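NEDD8-conjugating enzyme UBC12 (Saccharomyces cerevisiae, PDB 3O2U) accepts the ubiquitin-like protein Rub1 (NEDD8) from its E1 enzyme as a thioester and catalyses its attachment to other proteins, chiefly the cullin Cdc53. Local coordinates at residues A[129-132]-A[133-137]; A[36-39]-A[40-43]; A[144-147]-A[148-151]; A[89-92]-A[93-96]. All coordinates share one frame; numbering follows the deposited sequence. Where two conformers were deposited one is given.

All four contacts are local and lie within the ubiquitin-conjugating (UBC) core of a single chain. In chain order they run contact 2, contact 4, contact 1, contact 3. Contact 2 ends helix 29-39, contact 4 is the loop between strands 82-87 and 98-101, contact 1 starts helix 131-143, and contact 3 follows that helix. Contacts 1 and 2 have centres about 10 Å apart and touch. Contact 4, centred about 14 Å from contact 1, meets both through Y92. D37 joins the three, bonded to L131 N and Y92 OH. Contact 3 stands apart, centred about 19 Å from contact 1, beside the predicted thioester cysteine C117.

Contact 1 of 4, residues A[129-132]-A[133-137]; sequences LDLQ and SIITG
D130 precedes the first turn of helix 131-143, and its carbonyl O accepts from I134 N at 3.1 Å, in the carbonyl plane, while L131 O takes I135 N at 2.9 Å. D130 is the N-cap. Its CG sits between the backbone N and the carbonyl carbon (chi1 61°), which brings OD1 round to the open helix end. S133 N reaches D130 OD1 at 2.9 Å, on the anti side and 34° out of the carboxylate plane. S133 OG gives a second bond to D130 OD1, 2.7 Å long, from the opposite face. Without the carboxylate, as with an alanine here, S133 N is likely to lose its side-chain cap and S133 OG its fixed rotation. One turn on, T136 OG1 lies 2.9 Å from Q132 O and donates to it from above the carbonyl plane. T136 N grips the same oxygen from its other face. The apolar side carries L131 and I135, whose CG and CD1 meet at 3.9 Å as the two side chains cross at a slant. I135 also packs on V47, L49 and V68 of the sheet. The acidic cap lies at the N-terminal end of the helix dipole, where its negative charge is probably stabilised.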
loop_
_atom_site.group_PDB
_atom_site.type_symbol
_atom_site.label_atom_id
_atom_site.label_comp_id
_atom_site.label_asym_id
_atom_site.label_seq_id
_atom_site.Cartn_x
_atom_site.Cartn_y
_atom_site.Cartn_z
ATOM N N LEU A 129 -1.563 -2.575 14.667
ATOM C CA LEU A 129 -1.304 -1.471 13.741
ATOM C C LEU A 129 -2.511 -1.374 12.812
ATOM O O LEU A 129 -3.319 -2.301 12.748
ATOM C CB LEU A 129 -0.023 -1.710 12.924
ATOM C CG LEU A 129 1.302 -1.648 13.700
ATOM C CD1 LEU A 129 2.533 -1.776 12.788
ATOM C CD2 LEU A 129 1.385 -0.374 14.511
ATOM N N ASP A 130 -2.650 -0.252 12.114
ATOM C CA ASP A 130 -3.857 -0.015 11.326
ATOM C C ASP A 130 -3.553 0.674 10.007
ATOM O O ASP A 130 -2.393 0.963 9.692
ATOM C CB ASP A 130 -4.873 0.803 12.136
ATOM C CG ASP A 130 -4.336 2.172 12.545
ATOM O OD1 ASP A 130 -3.178 2.509 12.206
ATOM O OD2 ASP A 130 -5.068 2.918 13.222
ATOM N N LEU A 131 -4.607 0.932 9.236
ATOM C CA LEU A 131 -4.450 1.530 7.930
ATOM C C LEU A 131 -3.765 2.890 8.076
ATOM O O LEU A 131 -2.923 3.259 7.260
ATOM C CB LEU A 131 -5.814 1.657 7.241
ATOM C CG LEU A 131 -5.834 2.353 5.885
ATOM C CD1 LEU A 131 -4.907 1.650 4.888
ATOM C CD2 LEU A 131 -7.275 2.437 5.335
ATOM N N GLN A 132 -4.126 3.636 9.120
ATOM C CA GLN A 132 -3.509 4.952 9.350
ATOM C C GLN A 132 -1.984 4.809 9.429
ATOM O O GLN A 132 -1.251 5.609 8.857
ATOM C CB GLN A 132 -4.034 5.591 10.636
ATOM C CG GLN A 132 -3.352 6.896 11.006
ATOM C CD GLN A 132 -4.024 8.085 10.391
ATOM O OE1 GLN A 132 -5.204 8.034 10.054
ATOM N NE2 GLN A 132 -3.285 9.177 10.247
ATOM N N SER A 133 -1.522 3.779 10.136
ATOM C CA SER A 133 -0.089 3.509 10.293
ATOM C C SER A 133 0.563 3.198 8.975
ATOM O O SER A 133 1.642 3.684 8.690
ATOM C CB SER A 133 0.126 2.317 11.216
ATOM O OG SER A 133 -0.498 2.557 12.461
ATOM N N ILE A 134 -0.081 2.351 8.177
ATOM C CA ILE A 134 0.484 2.015 6.894
ATOM C C ILE A 134 0.614 3.278 6.057
ATOM O O ILE A 134 1.674 3.552 5.487
ATOM C CB ILE A 134 -0.378 0.972 6.159
ATOM C CG1 ILE A 134 -0.329 -0.363 6.929
ATOM C CG2 ILE A 134 0.121 0.817 4.738
ATOM C CD1 ILE A 134 -1.462 -1.341 6.609
ATOM N N ILE A 135 -0.465 4.048 5.996
ATOM C CA ILE A 135 -0.467 5.254 5.183
ATOM C C ILE A 135 0.588 6.261 5.662
ATOM O O ILE A 135 1.327 6.843 4.859
ATOM C CB ILE A 135 -1.858 5.882 5.128
ATOM C CG1 ILE A 135 -2.788 4.982 4.279
ATOM C CG2 ILE A 135 -1.763 7.290 4.538
ATOM C CD1 ILE A 135 -4.220 5.485 4.211
ATOM N N THR A 136 0.671 6.458 6.969
ATOM C CA THR A 136 1.694 7.342 7.494
ATOM C C THR A 136 3.091 6.832 7.118
ATOM O O THR A 136 3.976 7.619 6.808
ATOM C CB THR A 136 1.575 7.468 9.015
ATOM O OG1 THR A 136 0.303 8.049 9.327
ATOM C CG2 THR A 136 2.695 8.359 9.564
ATOM N N GLY A 137 3.275 5.510 7.142
ATOM C CA GLY A 137 4.537 4.896 6.758
ATOM C C GLY A 137 4.926 5.136 5.310
ATOM O O GLY A 137 6.096 5.380 5.003
#

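Contact 2 of 4, residues A[36-39]-A[40-43]; sequences RDLD and SLDL
L41 lies alongside L38, both side chains pointing the same way, and L41 CD1 meets L38 CD2 at 4.0 Å. L41 CG also rests 3.5 Å from D37 O, so its branch point packs against the last carbonyls of helix 29-39. The polar contact is made by S40. Its OG is turned back beside its own backbone N (chi1 -52°), and from there S40 OG donates to R36 O at 2.7 Å. The hydroxyl stands 29° off the carbonyl plane. S40 N makes a weak bond to the same oxygen and another weak one to D37 O. L41 N adds a weak, long bond to L38 O, at 3.4 Å. The serine hydroxyl thus adds a firm bond to R36 O where the backbone bonds have become weak. D37, on the inner side, has its partners elsewhere: a salt bridge to R33 and hydrogen bonds to Y92 OH and L131 N. The leucine pair faces helix 131-143, where both L38 and L41 touch L131. L41 also reaches Q132 and L49. The helix end thus packs on helix 131-143 and, through L41, on strand 47-51, an outermost strand of the four-stranded sheet.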
loop_
_atom_site.group_PDB
_atom_site.type_symbol
_atom_site.label_atom_id
_atom_site.label_comp_id
_atom_site.label_asym_id
_atom_site.label_seq_id
_atom_site.Cartn_x
_atom_site.Cartn_y
_atom_site.Cartn_z
ATOM N N ARG A 36 -13.657 -0.231 10.118
ATOM C CA ARG A 36 -13.304 0.514 11.318
ATOM C C ARG A 36 -12.020 1.343 11.102
ATOM O O ARG A 36 -11.945 2.501 11.488
ATOM C CB ARG A 36 -13.242 -0.457 12.512
ATOM C CG ARG A 36 -12.029 -0.413 13.420
ATOM C CD ARG A 36 -12.123 -1.520 14.504
ATOM N NE ARG A 36 -10.886 -1.699 15.269
ATOM C CZ ARG A 36 -10.665 -2.691 16.129
ATOM N NH1 ARG A 36 -11.593 -3.612 16.350
ATOM N NH2 ARG A 36 -9.507 -2.768 16.767
ATOM N N ASP A 37 -11.014 0.750 10.463
ATOM C CA ASP A 37 -9.797 1.497 10.124
ATOM C C ASP A 37 -10.089 2.668 9.177
ATOM O O ASP A 37 -9.531 3.747 9.332
ATOM C CB ASP A 37 -8.755 0.588 9.460
ATOM C CG ASP A 37 -8.053 -0.327 10.442
ATOM O OD1 ASP A 37 -8.570 -0.529 11.565
ATOM O OD2 ASP A 37 -6.965 -0.835 10.070
ATOM N N LEU A 38 -10.935 2.437 8.176
ATOM C CA LEU A 38 -11.319 3.490 7.230
ATOM C C LEU A 38 -12.129 4.585 7.907
ATOM O O LEU A 38 -11.949 5.770 7.628
ATOM C CB LEU A 38 -12.136 2.911 6.077
ATOM C CG LEU A 38 -11.351 2.133 5.019
ATOM C CD1 LEU A 38 -12.309 1.283 4.197
ATOM C CD2 LEU A 38 -10.572 3.103 4.134
ATOM N N ASP A 39 -13.034 4.177 8.786
ATOM C CA ASP A 39 -13.863 5.134 9.513
ATOM C C ASP A 39 -13.056 5.970 10.508
ATOM O O ASP A 39 -13.500 7.042 10.901
ATOM C CB ASP A 39 -15.014 4.420 10.238
ATOM C CG ASP A 39 -16.075 3.913 9.277
ATOM O OD1 ASP A 39 -16.050 4.327 8.097
ATOM O OD2 ASP A 39 -16.928 3.097 9.695
ATOM N N SER A 40 -11.880 5.477 10.904
ATOM C CA SER A 40 -11.032 6.146 11.893
ATOM C C SER A 40 -9.870 6.956 11.286
ATOM O O SER A 40 -9.018 7.467 12.014
ATOM C CB SER A 40 -10.439 5.107 12.856
ATOM O OG SER A 40 -11.446 4.279 13.416
ATOM N N LEU A 41 -9.806 7.047 9.967
ATOM C CA LEU A 41 -8.656 7.691 9.318
ATOM C C LEU A 41 -8.539 9.175 9.660
ATOM O O LEU A 41 -9.533 9.876 9.799
ATOM C CB LEU A 41 -8.719 7.533 7.798
ATOM C CG LEU A 41 -8.252 6.196 7.231
ATOM C CD1 LEU A 41 -8.488 6.127 5.704
ATOM C CD2 LEU A 41 -6.794 5.929 7.587
ATOM N N ASP A 42 -7.308 9.649 9.777
ATOM C CA ASP A 42 -7.050 11.052 10.035
ATOM C C ASP A 42 -5.922 11.493 9.112
ATOM O O ASP A 42 -4.784 11.645 9.542
ATOM C CB ASP A 42 -6.650 11.238 11.497
ATOM C CG ASP A 42 -6.610 12.688 11.909
ATOM O OD1 ASP A 42 -7.687 13.315 11.982
ATOM O OD2 ASP A 42 -5.499 13.196 12.179
ATOM N N LEU A 43 -6.237 11.684 7.834
ATOM C CA LEU A 43 -5.201 11.888 6.818
ATOM C C LEU A 43 -4.718 13.332 6.757
ATOM O O LEU A 43 -5.520 14.257 6.871
ATOM C CB LEU A 43 -5.733 11.491 5.439
ATOM C CG LEU A 43 -6.195 10.053 5.167
ATOM C CD1 LEU A 43 -6.974 9.977 3.857
ATOM C CD2 LEU A 43 -5.015 9.110 5.133
#

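Contact 3 of 4, residues A[144-147]-A[148-151]; sequences EPNP and NDPL
N146 and N148 bring their side-chain amides together across a type I beta turn from N146 to D149. N146 has CG opposite its backbone N (chi1 179°), which swings the amide forward over the turn. Its OD1 accepts from N148 N at 2.9 Å, an Asx turn. The donor lies well above the carbonyl plane, 68° out of it. N148 folds the other way, with CG beside its own backbone N. The two amide planes stand nearly perpendicular, 86° apart. N148 ND2 comes within 2.9 Å of N146 OD1, but the angle is too poor for a hydrogen bond. Instead a water links the amides, accepting from N146 ND2 at 3.0 Å and weakly from N148 ND2. With a valine in place of N146, N148 N would probably lose its side-chain acceptor and the water one of its donors. On the far side of the turn P150 CG rests 3.3 Å from P147 O. D149 touches C117, the predicted thioester cysteine, which probably puts this loop beside the active site. N109 ND2 bonds to N146 O and D149 O. The turn lies between helices 131-143 and 153-160, and P147 and P150 touch C160 and A156 of the second.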
loop_
_atom_site.group_PDB
_atom_site.type_symbol
_atom_site.label_atom_id
_atom_site.label_comp_id
_atom_site.label_asym_id
_atom_site.label_seq_id
_atom_site.Cartn_x
_atom_site.Cartn_y
_atom_site.Cartn_z
ATOM N N GLU A 144 11.602 10.825 4.651
ATOM C CA GLU A 144 12.887 10.322 5.112
ATOM C C GLU A 144 13.275 9.028 4.415
ATOM O O GLU A 144 13.168 7.941 4.997
ATOM C CB GLU A 144 12.884 10.142 6.633
ATOM C CG GLU A 144 13.231 11.408 7.399
ATOM C CD GLU A 144 14.626 11.924 7.058
ATOM O OE1 GLU A 144 15.624 11.292 7.485
ATOM O OE2 GLU A 144 14.722 12.960 6.360
ATOM N N PRO A 145 13.730 9.135 3.153
ATOM C CA PRO A 145 14.177 7.944 2.437
ATOM C C PRO A 145 15.389 7.365 3.148
ATOM O O PRO A 145 16.204 8.108 3.690
ATOM C CB PRO A 145 14.598 8.487 1.062
ATOM C CG PRO A 145 13.944 9.805 0.937
ATOM C CD PRO A 145 13.850 10.353 2.334
ATOM N N ASN A 146 15.496 6.048 3.128
ATOM C CA ASN A 146 16.550 5.339 3.827
ATOM C C ASN A 146 17.338 4.511 2.822
ATOM O O ASN A 146 16.765 3.689 2.107
ATOM C CB ASN A 146 15.915 4.431 4.888
ATOM C CG ASN A 146 16.934 3.629 5.673
ATOM O OD1 ASN A 146 18.143 3.801 5.516
ATOM N ND2 ASN A 146 16.442 2.741 6.531
ATOM N N PRO A 147 18.661 4.716 2.756
ATOM C CA PRO A 147 19.426 3.948 1.772
ATOM C C PRO A 147 19.703 2.512 2.216
ATOM O O PRO A 147 20.348 1.765 1.476
ATOM C CB PRO A 147 20.745 4.726 1.657
ATOM C CG PRO A 147 20.832 5.573 2.894
ATOM C CD PRO A 147 19.521 5.527 3.633
ATOM N N ASN A 148 19.201 2.120 3.383
ATOM C CA ASN A 148 19.540 0.819 3.965
ATOM C C ASN A 148 18.615 -0.350 3.614
ATOM O O ASN A 148 18.872 -1.490 4.007
ATOM C CB ASN A 148 19.689 0.950 5.481
ATOM C CG ASN A 148 20.792 1.922 5.869
ATOM O OD1 ASN A 148 21.895 1.871 5.322
ATOM N ND2 ASN A 148 20.496 2.818 6.803
ATOM N N ASP A 149 17.542 -0.076 2.882
ATOM C CA ASP A 149 16.688 -1.144 2.363
ATOM C C ASP A 149 16.586 -1.009 0.854
ATOM O O ASP A 149 15.509 -0.719 0.325
ATOM C CB ASP A 149 15.297 -1.070 2.981
ATOM C CG ASP A 149 15.298 -1.423 4.445
ATOM O OD1 ASP A 149 14.989 -2.589 4.767
ATOM O OD2 ASP A 149 15.618 -0.539 5.271
ATOM N N PRO A 150 17.713 -1.216 0.157
ATOM C CA PRO A 150 17.850 -0.792 -1.238
ATOM C C PRO A 150 17.198 -1.761 -2.217
ATOM O O PRO A 150 17.837 -2.730 -2.626
ATOM C CB PRO A 150 19.375 -0.783 -1.457
ATOM C CG PRO A 150 20.003 -1.135 -0.119
ATOM C CD PRO A 150 18.941 -1.852 0.655
ATOM N N LEU A 151 15.946 -1.507 -2.585
ATOM C CA LEU A 151 15.316 -2.273 -3.652
ATOM C C LEU A 151 15.794 -1.715 -4.985
ATOM O O LEU A 151 15.817 -2.407 -6.003
ATOM C CB LEU A 151 13.791 -2.180 -3.570
ATOM C CG LEU A 151 13.096 -2.905 -2.417
ATOM C CD1 LEU A 151 11.606 -3.050 -2.715
ATOM C CD2 LEU A 151 13.716 -4.267 -2.193
HETATM O O HOH W 1 18.359 1.214 8.262
#

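Contact 4 of 4, residues A[89-92]-A[93-96]; sequences NEVY and PIEP
The loop between strands 82-87 and 98-101 turns twice here, first through a type I beta turn from N89 to Y92 and then round a cis peptide bond between Y92 and P93. In the first turn V91 N donates to N89 OD1 at 2.9 Å, from above the amide plane, which makes an Asx turn. V91 O then accepts from two backbone N-H groups beyond the proline. E95 N donates to it at 3.1 Å with an angle of 161°, and I94 N adds a weak bond. V91 CG1 makes an apolar contact with I94 CB at 4.0 Å. The cis bond folds P93 back over the tyrosine. P93 CA sits over one face of the Y92 ring, 3.8 Å from its centroid, in a CH-pi contact. With CG opposite the backbone N (chi1 -169°), the Y92 ring runs beneath the proline. This tyrosine-proline step opens the Y-P-x-x-P-P motif of ubiquitin-conjugating enzymes, here Y92 to P97. At the ring edge, near its plane, E95 O approaches Y92 CD1 at 3.2 Å, and the same oxygen receives a CA-H...O contact from Y92 CA. A water accepts from N89 N at 2.9 Å. Y92 OH bonds to D37 on helix 29-39, and F88 meets the ring edge-to-face. P93 O accepts from W125 NE1.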
loop_
_atom_site.group_PDB
_atom_site.type_symbol
_atom_site.label_atom_id
_atom_site.label_comp_id
_atom_site.label_asym_id
_atom_site.label_seq_id
_atom_site.Cartn_x
_atom_site.Cartn_y
_atom_site.Cartn_z
ATOM N N ASN A 89 -6.685 -9.186 1.964
ATOM C CA ASN A 89 -7.269 -10.529 1.907
ATOM C C ASN A 89 -8.145 -10.767 3.139
ATOM O O ASN A 89 -8.284 -9.876 3.986
ATOM C CB ASN A 89 -6.172 -11.588 1.762
ATOM C CG ASN A 89 -5.199 -11.582 2.917
ATOM O OD1 ASN A 89 -5.548 -11.207 4.038
ATOM N ND2 ASN A 89 -3.966 -12.015 2.656
ATOM N N GLU A 90 -8.738 -11.953 3.250
ATOM C CA GLU A 90 -9.702 -12.202 4.315
ATOM C C GLU A 90 -9.017 -12.448 5.654
ATOM O O GLU A 90 -9.653 -12.826 6.640
ATOM C CB GLU A 90 -10.637 -13.366 3.947
ATOM C CG GLU A 90 -11.657 -12.997 2.868
ATOM C CD GLU A 90 -12.482 -11.775 3.257
ATOM O OE1 GLU A 90 -13.282 -11.882 4.215
ATOM O OE2 GLU A 90 -12.323 -10.703 2.618
ATOM N N VAL A 91 -7.716 -12.211 5.686
ATOM C CA VAL A 91 -6.922 -12.504 6.870
ATOM C C VAL A 91 -6.386 -11.234 7.559
ATOM O O VAL A 91 -5.680 -11.296 8.560
ATOM C CB VAL A 91 -5.857 -13.575 6.524
ATOM C CG1 VAL A 91 -4.505 -13.254 7.091
ATOM C CG2 VAL A 91 -6.360 -14.962 6.979
ATOM N N TYR A 92 -6.778 -10.073 7.040
ATOM C CA TYR A 92 -6.576 -8.813 7.761
ATOM C C TYR A 92 -7.351 -8.867 9.083
ATOM O O TYR A 92 -8.505 -9.297 9.111
ATOM C CB TYR A 92 -7.077 -7.649 6.908
ATOM C CG TYR A 92 -6.692 -6.289 7.422
ATOM C CD1 TYR A 92 -5.362 -5.886 7.428
ATOM C CD2 TYR A 92 -7.662 -5.395 7.883
ATOM C CE1 TYR A 92 -5.003 -4.634 7.891
ATOM C CE2 TYR A 92 -7.309 -4.134 8.347
ATOM C CZ TYR A 92 -5.976 -3.761 8.342
ATOM O OH TYR A 92 -5.591 -2.518 8.791
ATOM N N PRO A 93 -6.744 -8.400 10.183
ATOM C CA PRO A 93 -5.455 -7.717 10.329
ATOM C C PRO A 93 -4.293 -8.644 10.691
ATOM O O PRO A 93 -3.239 -8.161 11.081
ATOM C CB PRO A 93 -5.718 -6.790 11.520
ATOM C CG PRO A 93 -6.611 -7.592 12.389
ATOM C CD PRO A 93 -7.419 -8.529 11.489
ATOM N N ILE A 94 -4.478 -9.955 10.586
ATOM C CA ILE A 94 -3.385 -10.853 10.917
ATOM C C ILE A 94 -2.268 -10.612 9.914
ATOM O O ILE A 94 -1.086 -10.604 10.264
ATOM C CB ILE A 94 -3.839 -12.324 10.902
ATOM C CG1 ILE A 94 -4.855 -12.577 12.027
ATOM C CG2 ILE A 94 -2.652 -13.246 11.034
ATOM C CD1 ILE A 94 -5.518 -13.959 11.958
ATOM N N GLU A 95 -2.665 -10.417 8.664
ATOM C CA GLU A 95 -1.761 -9.994 7.599
ATOM C C GLU A 95 -2.149 -8.598 7.138
ATOM O O GLU A 95 -3.337 -8.288 7.042
ATOM C CB GLU A 95 -1.856 -10.942 6.404
ATOM C CG GLU A 95 -1.442 -12.369 6.715
ATOM C CD GLU A 95 -0.086 -12.719 6.174
ATOM O OE1 GLU A 95 0.156 -12.467 4.971
ATOM O OE2 GLU A 95 0.734 -13.260 6.951
ATOM N N PRO A 96 -1.154 -7.761 6.825
ATOM C CA PRO A 96 -1.430 -6.433 6.266
ATOM C C PRO A 96 -1.836 -6.541 4.800
ATOM O O PRO A 96 -1.647 -7.602 4.199
ATOM C CB PRO A 96 -0.072 -5.736 6.380
ATOM C CG PRO A 96 0.914 -6.860 6.218
ATOM C CD PRO A 96 0.295 -7.987 7.010
HETATM O O HOH W 2 -4.850 -8.391 4.131
#